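Local structure of class I phosphodiesterase PDEB1 (Leishmania major, 2R8Q) at residues Y204-D209 with L244-L249; S122-E127 with N324-M329; I87-R92 with L184-A189; E129-L134 with D190-L195. The protein belongs to the class I phosphodiesterases and, in this fragment, forms an all-helical catalytic domain that holds a zinc ion, a magnesium ion and 3-isobutyl-1-methylxanthine. All blocks are in the same frame, centred on the assembly; numbering follows the deposited sequence.

Contact 1: Y204-D209 with L244-L249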
loop_
_atom_site.group_PDB
_atom_site.type_symbol
_atom_site.label_atom_id
_atom_site.label_comp_id
_atom_site.label_asym_id
_atom_site.label_seq_id
_atom_site.Cartn_x
_atom_site.Cartn_y
_atom_site.Cartn_z
ATOM N N TYR A 204 -4.594 -6.836 -14.758
ATOM C CA TYR A 204 -4.388 -6.256 -13.437
ATOM C C TYR A 204 -5.700 -6.080 -12.681
ATOM O O TYR A 204 -5.771 -6.346 -11.481
ATOM C CB TYR A 204 -3.670 -4.904 -13.529
ATOM C CG TYR A 204 -2.163 -5.013 -13.520
ATOM C CD1 TYR A 204 -1.426 -4.904 -14.698
ATOM C CD2 TYR A 204 -1.469 -5.220 -12.324
ATOM C CE1 TYR A 204 -0.035 -4.995 -14.688
ATOM C CE2 TYR A 204 -0.078 -5.314 -12.302
ATOM C CZ TYR A 204 0.632 -5.198 -13.489
ATOM O OH TYR A 204 2.006 -5.262 -13.474
ATOM N N ARG A 205 -6.743 -5.632 -13.372
ATOM C CA ARG A 205 -8.014 -5.450 -12.694
ATOM C C ARG A 205 -8.570 -6.792 -12.230
ATOM O O ARG A 205 -9.138 -6.891 -11.147
ATOM C CB ARG A 205 -9.020 -4.736 -13.603
ATOM C CG ARG A 205 -10.341 -4.429 -12.904
ATOM C CD ARG A 205 -10.097 -3.785 -11.545
ATOM N NE ARG A 205 -11.325 -3.576 -10.782
ATOM C CZ ARG A 205 -12.102 -2.505 -10.892
ATOM N NH1 ARG A 205 -11.781 -1.530 -11.734
ATOM N NH2 ARG A 205 -13.199 -2.408 -10.153
ATOM N N ALA A 206 -8.394 -7.828 -13.041
ATOM C CA ALA A 206 -8.882 -9.152 -12.672
ATOM C C ALA A 206 -8.114 -9.695 -11.466
ATOM O O ALA A 206 -8.709 -10.232 -10.531
ATOM C CB ALA A 206 -8.752 -10.107 -13.858
ATOM N N LEU A 207 -6.792 -9.550 -11.489
ATOM C CA LEU A 207 -5.962 -10.026 -10.390
ATOM C C LEU A 207 -6.360 -9.316 -9.094
ATOM O O LEU A 207 -6.572 -9.960 -8.065
ATOM C CB LEU A 207 -4.482 -9.781 -10.712
ATOM C CG LEU A 207 -3.426 -10.154 -9.665
ATOM C CD1 LEU A 207 -2.096 -10.427 -10.355
ATOM C CD2 LEU A 207 -3.287 -9.023 -8.647
ATOM N N ILE A 208 -6.484 -7.993 -9.157
ATOM C CA ILE A 208 -6.854 -7.199 -7.989
ATOM C C ILE A 208 -8.251 -7.563 -7.476
ATOM O O ILE A 208 -8.449 -7.726 -6.269
ATOM C CB ILE A 208 -6.759 -5.690 -8.325
ATOM C CG1 ILE A 208 -5.283 -5.320 -8.499
ATOM C CG2 ILE A 208 -7.431 -4.852 -7.236
ATOM C CD1 ILE A 208 -5.026 -3.988 -9.188
ATOM N N ASP A 209 -9.216 -7.699 -8.385
ATOM C CA ASP A 209 -10.573 -8.064 -7.984
ATOM C C ASP A 209 -10.565 -9.396 -7.248
ATOM O O ASP A 209 -11.235 -9.565 -6.226
ATOM C CB ASP A 209 -11.502 -8.196 -9.197
ATOM C CG ASP A 209 -11.869 -6.859 -9.811
ATOM O OD1 ASP A 209 -11.815 -5.831 -9.096
ATOM O OD2 ASP A 209 -12.235 -6.845 -11.007
ATOM N N LEU A 244 -17.011 -12.456 -11.824
ATOM C CA LEU A 244 -17.570 -12.985 -10.589
ATOM C C LEU A 244 -17.231 -14.475 -10.470
ATOM O O LEU A 244 -17.027 -14.989 -9.370
ATOM C CB LEU A 244 -19.086 -12.767 -10.554
ATOM C CG LEU A 244 -19.829 -13.259 -9.307
ATOM C CD1 LEU A 244 -19.142 -12.767 -8.041
ATOM C CD2 LEU A 244 -21.265 -12.762 -9.363
ATOM N N VAL A 245 -17.161 -15.169 -11.603
ATOM C CA VAL A 245 -16.799 -16.581 -11.583
ATOM C C VAL A 245 -15.354 -16.720 -11.101
ATOM O O VAL A 245 -15.045 -17.606 -10.304
ATOM C CB VAL A 245 -16.942 -17.227 -12.985
ATOM C CG1 VAL A 245 -16.194 -18.564 -13.027
ATOM C CG2 VAL A 245 -18.418 -17.450 -13.302
ATOM N N MET A 246 -14.476 -15.838 -11.575
ATOM C CA MET A 246 -13.073 -15.869 -11.164
ATOM C C MET A 246 -12.954 -15.634 -9.663
ATOM O O MET A 246 -12.217 -16.338 -8.964
ATOM C CB MET A 246 -12.270 -14.789 -11.893
ATOM C CG MET A 246 -12.088 -15.014 -13.385
ATOM S SD MET A 246 -11.224 -13.618 -14.165
ATOM C CE MET A 246 -9.553 -13.915 -13.610
ATOM N N GLU A 247 -13.681 -14.637 -9.164
ATOM C CA GLU A 247 -13.633 -14.309 -7.745
ATOM C C GLU A 247 -14.166 -15.451 -6.895
ATOM O O GLU A 247 -13.631 -15.742 -5.829
ATOM C CB GLU A 247 -14.441 -13.038 -7.465
ATOM C CG GLU A 247 -13.918 -11.812 -8.200
ATOM C CD GLU A 247 -14.871 -10.633 -8.125
ATOM O OE1 GLU A 247 -16.070 -10.855 -7.856
ATOM O OE2 GLU A 247 -14.426 -9.487 -8.349
ATOM N N THR A 248 -15.224 -16.095 -7.373
ATOM C CA THR A 248 -15.816 -17.199 -6.637
ATOM C C THR A 248 -14.878 -18.403 -6.620
ATOM O O THR A 248 -14.789 -19.110 -5.613
ATOM C CB THR A 248 -17.173 -17.587 -7.240
ATOM O OG1 THR A 248 -18.014 -16.430 -7.272
ATOM C CG2 THR A 248 -17.847 -18.659 -6.398
ATOM N N LEU A 249 -14.181 -18.636 -7.731
ATOM C CA LEU A 249 -13.238 -19.747 -7.801
ATOM C C LEU A 249 -12.063 -19.538 -6.854
ATOM O O LEU A 249 -11.677 -20.468 -6.147
ATOM C CB LEU A 249 -12.711 -19.942 -9.226
ATOM C CG LEU A 249 -13.661 -20.621 -10.216
ATOM C CD1 LEU A 249 -13.074 -20.543 -11.613
ATOM C CD2 LEU A 249 -13.892 -22.074 -9.803
HETATM O O HOH W 1 -13.487 -8.012 -5.724
#
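Asp209, packed against Glu247, has each carboxylate oxygen held by an arginine. Arg205, one turn earlier on the same helix, brings NE to 2.9 Å from Asp209 OD1 in a nearly straight bond (168° at the hydrogen). NE comes to the syn side, somewhat out of the carboxylate plane, with OD1 in the guanidinium plane. Arg243, just ahead of 244-249, forms a salt bridge with OD2. This pairing probably makes Glu247 easier to tolerate; its OE2 rests 3.3 Å from Asp209 CB and 4.3 Å from Asp209 OD2, with the carboxylate planes 86° apart. A water joins the helices, donating to the backbone O of Asp209 at 2.8 Å and to Glu247 OE2 at 3.2 Å. The contact thus packs helix 197-212 on helix 239-254, the latter ending in the zinc ligand Asp254, within the helical bundle of the phosphodiesterase catalytic domain. Deeper in, the interface turns apolar. The Met246 chain bends at its last torsion (chi3 75°), and its CE meets Ala206 CB at 3.9 Å; helix 127-139 adds Val132 against Ala206 and Glu129 against Met246. On another side, Arg205 and Asp209 pack on Ile161 and Ala165 of the second subunit.

Contact 2: S122-E127 with N324-M329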
loop_
_atom_site.group_PDB
_atom_site.type_symbol
_atom_site.label_atom_id
_atom_site.label_comp_id
_atom_site.label_asym_id
_atom_site.label_seq_id
_atom_site.Cartn_x
_atom_site.Cartn_y
_atom_site.Cartn_z
ATOM N N SER A 122 -13.020 -24.029 -16.489
ATOM C CA SER A 122 -12.382 -23.270 -17.563
ATOM C C SER A 122 -13.368 -22.991 -18.697
ATOM O O SER A 122 -13.141 -22.109 -19.522
ATOM C CB SER A 122 -11.167 -24.026 -18.118
ATOM O OG SER A 122 -11.549 -25.203 -18.816
ATOM N N GLU A 123 -14.462 -23.745 -18.731
ATOM C CA GLU A 123 -15.480 -23.574 -19.764
ATOM C C GLU A 123 -16.269 -22.285 -19.575
ATOM O O GLU A 123 -16.969 -21.835 -20.484
ATOM C CB GLU A 123 -16.441 -24.762 -19.751
ATOM C CG GLU A 123 -15.808 -26.056 -20.210
ATOM C CD GLU A 123 -16.719 -27.249 -20.018
ATOM O OE1 GLU A 123 -17.911 -27.047 -19.698
ATOM O OE2 GLU A 123 -16.242 -28.388 -20.192
ATOM N N LEU A 124 -16.147 -21.692 -18.394
ATOM C CA LEU A 124 -16.859 -20.459 -18.080
ATOM C C LEU A 124 -15.973 -19.228 -18.252
ATOM O O LEU A 124 -16.444 -18.100 -18.105
ATOM C CB LEU A 124 -17.361 -20.509 -16.635
ATOM C CG LEU A 124 -18.177 -21.737 -16.224
ATOM C CD1 LEU A 124 -18.335 -21.761 -14.709
ATOM C CD2 LEU A 124 -19.528 -21.715 -16.915
ATOM N N LEU A 125 -14.700 -19.446 -18.574
ATOM C CA LEU A 125 -13.740 -18.350 -18.715
ATOM C C LEU A 125 -12.932 -18.379 -20.006
ATOM O O LEU A 125 -12.914 -19.381 -20.721
ATOM C CB LEU A 125 -12.745 -18.398 -17.553
ATOM C CG LEU A 125 -13.296 -18.428 -16.130
ATOM C CD1 LEU A 125 -12.154 -18.693 -15.154
ATOM C CD2 LEU A 125 -13.991 -17.104 -15.823
ATOM N N THR A 126 -12.258 -17.268 -20.299
ATOM C CA THR A 126 -11.395 -17.208 -21.472
ATOM C C THR A 126 -10.056 -17.783 -21.019
ATOM O O THR A 126 -9.818 -17.933 -19.817
ATOM C CB THR A 126 -11.164 -15.761 -21.959
ATOM O OG1 THR A 126 -10.492 -15.005 -20.943
ATOM C CG2 THR A 126 -12.491 -15.101 -22.297
ATOM N N GLU A 127 -9.181 -18.108 -21.967
ATOM C CA GLU A 127 -7.878 -18.657 -21.608
ATOM C C GLU A 127 -7.065 -17.622 -20.835
ATOM O O GLU A 127 -6.325 -17.967 -19.916
ATOM C CB GLU A 127 -7.116 -19.102 -22.860
ATOM C CG GLU A 127 -7.790 -20.242 -23.603
ATOM C CD GLU A 127 -6.944 -20.786 -24.737
ATOM O OE1 GLU A 127 -6.448 -19.980 -25.551
ATOM O OE2 GLU A 127 -6.781 -22.023 -24.817
ATOM N N ASN A 324 -25.255 -24.624 -8.129
ATOM C CA ASN A 324 -25.778 -23.552 -8.970
ATOM C C ASN A 324 -25.012 -23.215 -10.246
ATOM O O ASN A 324 -25.552 -22.535 -11.121
ATOM C CB ASN A 324 -25.945 -22.274 -8.141
ATOM C CG ASN A 324 -27.070 -22.381 -7.128
ATOM O OD1 ASN A 324 -28.216 -22.653 -7.485
ATOM N ND2 ASN A 324 -26.748 -22.163 -5.859
ATOM N N LEU A 325 -23.767 -23.669 -10.369
ATOM C CA LEU A 325 -23.007 -23.364 -11.577
ATOM C C LEU A 325 -21.802 -24.261 -11.852
ATOM O O LEU A 325 -21.593 -24.691 -12.986
ATOM C CB LEU A 325 -22.553 -21.899 -11.548
ATOM C CG LEU A 325 -21.907 -21.365 -12.829
ATOM C CD1 LEU A 325 -22.903 -21.426 -13.980
ATOM C CD2 LEU A 325 -21.442 -19.939 -12.605
ATOM N N PHE A 326 -21.001 -24.533 -10.826
ATOM C CA PHE A 326 -19.815 -25.373 -11.002
ATOM C C PHE A 326 -20.168 -26.843 -10.798
ATOM O O PHE A 326 -19.670 -27.490 -9.876
ATOM C CB PHE A 326 -18.715 -24.979 -10.008
ATOM C CG PHE A 326 -18.348 -23.517 -10.040
ATOM C CD1 PHE A 326 -18.272 -22.827 -11.245
ATOM C CD2 PHE A 326 -18.048 -22.840 -8.864
ATOM C CE1 PHE A 326 -17.899 -21.484 -11.276
ATOM C CE2 PHE A 326 -17.673 -21.498 -8.888
ATOM C CZ PHE A 326 -17.600 -20.820 -10.095
ATOM N N HIS A 327 -21.017 -27.371 -11.675
ATOM C CA HIS A 327 -21.461 -28.754 -11.574
ATOM C C HIS A 327 -20.344 -29.790 -11.691
ATOM O O HIS A 327 -20.447 -30.883 -11.134
ATOM C CB HIS A 327 -22.544 -29.018 -12.623
ATOM C CG HIS A 327 -23.634 -27.990 -12.627
ATOM N ND1 HIS A 327 -23.719 -26.997 -13.581
ATOM C CD2 HIS A 327 -24.665 -27.780 -11.775
ATOM C CE1 HIS A 327 -24.756 -26.221 -13.314
ATOM N NE2 HIS A 327 -25.345 -26.675 -12.223
ATOM N N GLY A 328 -19.271 -29.444 -12.397
ATOM C CA GLY A 328 -18.168 -30.374 -12.559
ATOM C C GLY A 328 -17.301 -30.566 -11.325
ATOM O O GLY A 328 -16.397 -31.404 -11.326
ATOM N N MET A 329 -17.570 -29.793 -10.274
ATOM C CA MET A 329 -16.802 -29.882 -9.032
ATOM C C MET A 329 -17.558 -30.638 -7.938
ATOM O O MET A 329 -17.387 -30.379 -6.749
ATOM C CB MET A 329 -16.433 -28.471 -8.543
ATOM C CG MET A 329 -15.301 -27.820 -9.336
ATOM S SD MET A 329 -15.242 -26.013 -9.195
ATOM C CE MET A 329 -14.994 -25.809 -7.439
#
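Leu124 and Phe326 both set CG beside the backbone N, anti to the carbonyl carbon (chi1 -52° and -54°), whereas Leu325 swings its CG the other way, anti to N at -172°; Leu325 and Phe326 both meet the CD1 methyl of Leu124. The loops they join are both sharply turned. Phe326 is the centre of an inverse gamma turn, closed by a weak bond from His327 N to Leu325 O at 3.0 Å, directly where helix 302-324 gives way to loop. Opposite it, Ser122-Leu124 form the end of a 3-10 segment, and Leu125 N returns to Ser122 O at 3.2 Å. The next residue, Thr126, is the N-cap of helix 127-139: its OG1 caps the backbone N of Glu129 while its own N donates to Glu129 OE1, a capping box. The meeting itself is purely apolar. Phe326 presents the edge of its ring, and the leucine methyl sits close to the ring plane instead of over a face. Phe234 packs on both Leu124 and Leu325, and Val245 of helix 239-254 touches Phe326, so the loop contact belongs to a wider apolar cluster at this end of the helical domain. Leu124 CD1 stands 3.5 Å from Phe326 CE1 and 3.6 Å from its CD1, almost evenly astride that ring bond, while on the leucine side it reaches Leu325 CG at 4.1 Å.

Contact 3: I87-R92 with L184-A189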
loop_
_atom_site.group_PDB
_atom_site.type_symbol
_atom_site.label_atom_id
_atom_site.label_comp_id
_atom_site.label_asym_id
_atom_site.label_seq_id
_atom_site.Cartn_x
_atom_site.Cartn_y
_atom_site.Cartn_z
ATOM N N ILE A 87 7.716 -16.769 -9.731
ATOM C CA ILE A 87 7.438 -17.721 -8.660
ATOM C C ILE A 87 8.397 -17.493 -7.489
ATOM O O ILE A 87 7.980 -17.469 -6.330
ATOM C CB ILE A 87 7.573 -19.168 -9.174
ATOM C CG1 ILE A 87 6.487 -19.442 -10.216
ATOM C CG2 ILE A 87 7.475 -20.155 -8.014
ATOM C CD1 ILE A 87 6.671 -20.745 -10.976
ATOM N N LEU A 88 9.678 -17.296 -7.787
ATOM C CA LEU A 88 10.666 -17.084 -6.731
ATOM C C LEU A 88 10.537 -15.730 -6.042
ATOM O O LEU A 88 10.844 -15.609 -4.858
ATOM C CB LEU A 88 12.082 -17.260 -7.288
ATOM C CG LEU A 88 12.411 -18.693 -7.718
ATOM C CD1 LEU A 88 13.773 -18.729 -8.390
ATOM C CD2 LEU A 88 12.389 -19.610 -6.496
ATOM N N GLN A 89 10.094 -14.709 -6.777
ATOM C CA GLN A 89 9.911 -13.394 -6.175
ATOM C C GLN A 89 8.719 -13.476 -5.225
ATOM O O GLN A 89 8.704 -12.830 -4.177
ATOM C CB GLN A 89 9.672 -12.328 -7.252
ATOM C CG GLN A 89 10.931 -11.960 -8.050
ATOM C CD GLN A 89 11.935 -11.137 -7.250
ATOM O OE1 GLN A 89 11.790 -10.952 -6.040
ATOM N NE2 GLN A 89 12.968 -10.640 -7.931
ATOM N N CYS A 90 7.718 -14.275 -5.590
ATOM C CA CYS A 90 6.556 -14.453 -4.721
ATOM C C CYS A 90 6.994 -15.202 -3.459
ATOM O O CYS A 90 6.686 -14.795 -2.337
ATOM C CB CYS A 90 5.459 -15.260 -5.431
ATOM S SG CYS A 90 4.499 -14.358 -6.685
ATOM N N ARG A 91 7.727 -16.294 -3.649
ATOM C CA ARG A 91 8.188 -17.106 -2.532
ATOM C C ARG A 91 8.942 -16.282 -1.489
ATOM O O ARG A 91 8.766 -16.473 -0.283
ATOM C CB ARG A 91 9.077 -18.242 -3.050
ATOM C CG ARG A 91 9.417 -19.282 -1.996
ATOM C CD ARG A 91 10.277 -20.399 -2.564
ATOM N NE ARG A 91 11.634 -19.949 -2.865
ATOM C CZ ARG A 91 12.596 -20.742 -3.323
ATOM N NH1 ARG A 91 12.352 -22.026 -3.537
ATOM N NH2 ARG A 91 13.811 -20.254 -3.549
ATOM N N ARG A 92 9.780 -15.362 -1.961
ATOM C CA ARG A 92 10.573 -14.513 -1.076
ATOM C C ARG A 92 9.730 -13.655 -0.146
ATOM O O ARG A 92 10.193 -13.243 0.918
ATOM C CB ARG A 92 11.453 -13.563 -1.891
ATOM C CG ARG A 92 12.626 -14.189 -2.596
ATOM C CD ARG A 92 13.358 -13.115 -3.386
ATOM N NE ARG A 92 14.593 -13.609 -3.983
ATOM C CZ ARG A 92 15.410 -12.867 -4.722
ATOM N NH1 ARG A 92 15.121 -11.594 -4.957
ATOM N NH2 ARG A 92 16.520 -13.393 -5.220
ATOM N N LEU A 184 5.490 -7.478 -10.136
ATOM C CA LEU A 184 5.245 -7.391 -11.570
ATOM C C LEU A 184 5.868 -6.181 -12.254
ATOM O O LEU A 184 5.960 -6.146 -13.481
ATOM C CB LEU A 184 3.736 -7.415 -11.839
ATOM C CG LEU A 184 3.066 -8.735 -11.459
ATOM C CD1 LEU A 184 1.552 -8.582 -11.478
ATOM C CD2 LEU A 184 3.522 -9.829 -12.421
ATOM N N SER A 185 6.298 -5.195 -11.471
ATOM C CA SER A 185 6.912 -3.997 -12.045
ATOM C C SER A 185 8.323 -4.298 -12.539
ATOM O O SER A 185 8.924 -3.494 -13.251
ATOM C CB SER A 185 6.957 -2.864 -11.013
ATOM O OG SER A 185 7.895 -3.133 -9.985
ATOM N N ASP A 186 8.837 -5.461 -12.148
ATOM C CA ASP A 186 10.171 -5.912 -12.533
ATOM C C ASP A 186 10.073 -6.656 -13.864
ATOM O O ASP A 186 9.426 -7.698 -13.956
ATOM C CB ASP A 186 10.724 -6.848 -11.452
ATOM C CG ASP A 186 12.058 -7.467 -11.828
ATOM O OD1 ASP A 186 12.497 -8.383 -11.101
ATOM O OD2 ASP A 186 12.668 -7.047 -12.835
ATOM N N PRO A 187 10.715 -6.129 -14.917
ATOM C CA PRO A 187 10.669 -6.779 -16.230
ATOM C C PRO A 187 11.079 -8.250 -16.186
ATOM O O PRO A 187 10.578 -9.070 -16.956
ATOM C CB PRO A 187 11.641 -5.943 -17.062
ATOM C CG PRO A 187 11.544 -4.588 -16.433
ATOM C CD PRO A 187 11.544 -4.913 -14.962
ATOM N N ALA A 188 11.990 -8.576 -15.275
ATOM C CA ALA A 188 12.490 -9.940 -15.140
ATOM C C ALA A 188 11.485 -10.921 -14.550
ATOM O O ALA A 188 11.665 -12.136 -14.653
ATOM C CB ALA A 188 13.762 -9.939 -14.301
ATOM N N ALA A 189 10.428 -10.399 -13.936
ATOM C CA ALA A 189 9.409 -11.248 -13.321
ATOM C C ALA A 189 7.998 -10.896 -13.777
ATOM O O ALA A 189 7.019 -11.394 -13.223
ATOM C CB ALA A 189 9.503 -11.147 -11.797
HETATM O O HOH W 2 12.956 -11.102 -10.867
#
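Gln89 and Asp186 face each other with their side chains at about a right angle, the amide and carboxylate planes 78° apart. Direct bonding is absent: Gln89 NE2 and Asp186 OD1 remain 3.9 Å from each other. A water fills the step between them, accepting from NE2 at 3.0 Å and donating to OD1 at 2.8 Å. NE2 also donates to the backbone O of Ile17 in the N-terminal loop, and these two partners, with a further bond to OE1, should help to fix the rotation of the amide. The bend of the glutamine chain at its second torsion (chi2 -72°) turns the amide toward the water and leaves CG to meet the methyl CB of Ala189 at 4.1 Å. This small apolar touch is where the two backbones come nearest, and it sets helix 80-92 against the loop that follows helix 171-184. Asn85, one helical turn before Gln89, adds a second tie by donating from ND2 to Ala188 O. The other carboxylate oxygen works within the loop. Ala188 N binds Asp186 OD2 at 3.0 Å, approaching from above the carboxylate plane (68° out of it), and Ala189 N closes on Asp186 O at 2.9 Å. With Pro187 as the next residue, Asp186 therefore heads an Asx turn combined with a type I beta turn, the Asx-Pro turn.

Contact 4: E129-L134 with D190-L195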
loop_
_atom_site.group_PDB
_atom_site.type_symbol
_atom_site.label_atom_id
_atom_site.label_comp_id
_atom_site.label_asym_id
_atom_site.label_seq_id
_atom_site.Cartn_x
_atom_site.Cartn_y
_atom_site.Cartn_z
ATOM N N GLU A 129 -8.219 -15.381 -18.793
ATOM C CA GLU A 129 -8.736 -15.343 -17.428
ATOM C C GLU A 129 -8.256 -16.544 -16.619
ATOM O O GLU A 129 -7.995 -16.429 -15.420
ATOM C CB GLU A 129 -10.263 -15.246 -17.461
ATOM C CG GLU A 129 -10.705 -13.923 -18.074
ATOM C CD GLU A 129 -12.181 -13.835 -18.390
ATOM O OE1 GLU A 129 -12.822 -14.878 -18.644
ATOM O OE2 GLU A 129 -12.695 -12.696 -18.416
ATOM N N CYS A 130 -8.118 -17.695 -17.272
ATOM C CA CYS A 130 -7.625 -18.883 -16.578
ATOM C C CYS A 130 -6.178 -18.638 -16.154
ATOM O O CYS A 130 -5.782 -18.967 -15.033
ATOM C CB CYS A 130 -7.693 -20.110 -17.487
ATOM S SG CYS A 130 -9.369 -20.718 -17.764
ATOM N N TYR A 131 -5.397 -18.056 -17.061
ATOM C CA TYR A 131 -3.993 -17.749 -16.810
ATOM C C TYR A 131 -3.865 -16.768 -15.650
ATOM O O TYR A 131 -3.115 -17.005 -14.702
ATOM C CB TYR A 131 -3.361 -17.162 -18.078
ATOM C CG TYR A 131 -1.918 -16.736 -17.938
ATOM C CD1 TYR A 131 -0.954 -17.612 -17.434
ATOM C CD2 TYR A 131 -1.511 -15.461 -18.321
ATOM C CE1 TYR A 131 0.377 -17.224 -17.314
ATOM C CE2 TYR A 131 -0.181 -15.063 -18.206
ATOM C CZ TYR A 131 0.756 -15.951 -17.700
ATOM O OH TYR A 131 2.065 -15.557 -17.562
ATOM N N VAL A 132 -4.607 -15.668 -15.722
ATOM C CA VAL A 132 -4.565 -14.667 -14.666
ATOM C C VAL A 132 -5.001 -15.247 -13.320
ATOM O O VAL A 132 -4.417 -14.935 -12.286
ATOM C CB VAL A 132 -5.449 -13.453 -15.027
ATOM C CG1 VAL A 132 -5.503 -12.474 -13.857
ATOM C CG2 VAL A 132 -4.890 -12.769 -16.274
ATOM N N LEU A 133 -6.016 -16.106 -13.327
ATOM C CA LEU A 133 -6.484 -16.704 -12.083
ATOM C C LEU A 133 -5.383 -17.532 -11.416
ATOM O O LEU A 133 -5.162 -17.437 -10.205
ATOM C CB LEU A 133 -7.709 -17.584 -12.352
ATOM C CG LEU A 133 -8.331 -18.293 -11.147
ATOM C CD1 LEU A 133 -8.760 -17.268 -10.096
ATOM C CD2 LEU A 133 -9.533 -19.106 -11.610
ATOM N N LEU A 134 -4.672 -18.327 -12.212
ATOM C CA LEU A 134 -3.604 -19.165 -11.678
ATOM C C LEU A 134 -2.437 -18.337 -11.148
ATOM O O LEU A 134 -1.861 -18.665 -10.107
ATOM C CB LEU A 134 -3.130 -20.154 -12.750
ATOM C CG LEU A 134 -4.200 -21.190 -13.112
ATOM C CD1 LEU A 134 -3.769 -21.981 -14.340
ATOM C CD2 LEU A 134 -4.428 -22.127 -11.930
ATOM N N ASP A 190 7.891 -10.052 -14.796
ATOM C CA ASP A 190 6.585 -9.634 -15.292
ATOM C C ASP A 190 5.921 -10.691 -16.173
ATOM O O ASP A 190 6.154 -10.742 -17.383
ATOM C CB ASP A 190 6.729 -8.303 -16.040
ATOM C CG ASP A 190 5.421 -7.815 -16.626
ATOM O OD1 ASP A 190 4.349 -8.269 -16.173
ATOM O OD2 ASP A 190 5.463 -6.961 -17.539
ATOM N N VAL A 191 5.084 -11.530 -15.563
ATOM C CA VAL A 191 4.405 -12.591 -16.296
ATOM C C VAL A 191 3.295 -12.094 -17.223
ATOM O O VAL A 191 2.619 -12.890 -17.871
ATOM C CB VAL A 191 3.843 -13.672 -15.339
ATOM C CG1 VAL A 191 4.995 -14.354 -14.609
ATOM C CG2 VAL A 191 2.876 -13.050 -14.343
ATOM N N PHE A 192 3.116 -10.777 -17.276
ATOM C CA PHE A 192 2.126 -10.162 -18.161
ATOM C C PHE A 192 2.893 -9.464 -19.291
ATOM O O PHE A 192 2.318 -8.705 -20.077
ATOM C CB PHE A 192 1.295 -9.116 -17.404
ATOM C CG PHE A 192 0.377 -9.690 -16.355
ATOM C CD1 PHE A 192 -0.120 -8.874 -15.340
ATOM C CD2 PHE A 192 -0.008 -11.026 -16.387
ATOM C CE1 PHE A 192 -0.987 -9.384 -14.370
ATOM C CE2 PHE A 192 -0.878 -11.545 -15.420
ATOM C CZ PHE A 192 -1.364 -10.718 -14.412
ATOM N N GLU A 193 4.193 -9.740 -19.368
ATOM C CA GLU A 193 5.070 -9.123 -20.365
ATOM C C GLU A 193 4.643 -9.308 -21.819
ATOM O O GLU A 193 4.945 -8.466 -22.663
ATOM C CB GLU A 193 6.508 -9.640 -20.192
ATOM C CG GLU A 193 6.728 -11.077 -20.666
ATOM C CD GLU A 193 8.148 -11.566 -20.427
ATOM O OE1 GLU A 193 9.061 -10.717 -20.356
ATOM O OE2 GLU A 193 8.347 -12.797 -20.322
ATOM N N GLY A 194 3.946 -10.402 -22.111
ATOM C CA GLY A 194 3.525 -10.660 -23.479
ATOM C C GLY A 194 2.148 -10.141 -23.843
ATOM O O GLY A 194 1.702 -10.294 -24.979
ATOM N N LEU A 195 1.467 -9.521 -22.888
ATOM C CA LEU A 195 0.132 -9.006 -23.144
ATOM C C LEU A 195 0.131 -7.612 -23.759
ATOM O O LEU A 195 1.041 -6.812 -23.532
ATOM C CB LEU A 195 -0.673 -8.981 -21.847
ATOM C CG LEU A 195 -0.835 -10.321 -21.132
ATOM C CD1 LEU A 195 -1.636 -10.104 -19.856
ATOM C CD2 LEU A 195 -1.527 -11.327 -22.051
#
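Tyr131 reaches from helix 127-139 to Val191 and Phe192 of the loop opposite. Its CB points toward that loop, and CG, anti to the backbone N (chi1 177°), carries the ring out to the loop. Along the way CE2 passes CD2 of Phe192 at 4.4 Å, lying at the edge of the phenylalanine ring. CE2 and CZ are each 3.6 Å from the backbone O of Val191, which lies in the plane of the tyrosine ring at its edge. At the tip, OH donates to that oxygen at 2.7 Å, with a C=O...donor angle of 133° and a tilt of 16° from the carbonyl plane, while Val191 CB closes on OH at 3.4 Å. The carbonyl is presented by a compact fold of the loop: Asp190 heads an Asx turn, its OD1 taking Phe192 N at 3.0 Å, and two overlapping type I beta turns, Asp190-Glu193 and Phe192-Leu195, precede helix 197-212. Next to the tyrosine, Val132 CG2 meets CE2 of Phe192 at 4.3 Å. Phe76 packs its ring on Tyr131, and Tyr204 of helix 197-212 makes an edge-to-face stack with Phe192.

Overall arrangement
Contacts 3 and 4 share the loop between helices 171-184 and 197-212 in adjoining segments; their centres lie about 13 Å apart, and they cross along the chain, since 129-134 lies between the segments of contact 3 and 190-195 after them. Contact 1 follows in sequence, about 13 Å from the centre of contact 4, with Met246 and Leu249 packing on helix 127-139. Contact 2 spans the longest separation, enclosing contacts 4 and 1 and touching both through Leu125, Phe326 and Cys130. Contacts 2 and 3 lie farthest apart, about 29 Å between centres. Helices 127-139 and 239-254, carrying segments of contacts 4 and 1, lead to the zinc site: His140 and Asp141 follow the first, and Asp254 ends the second.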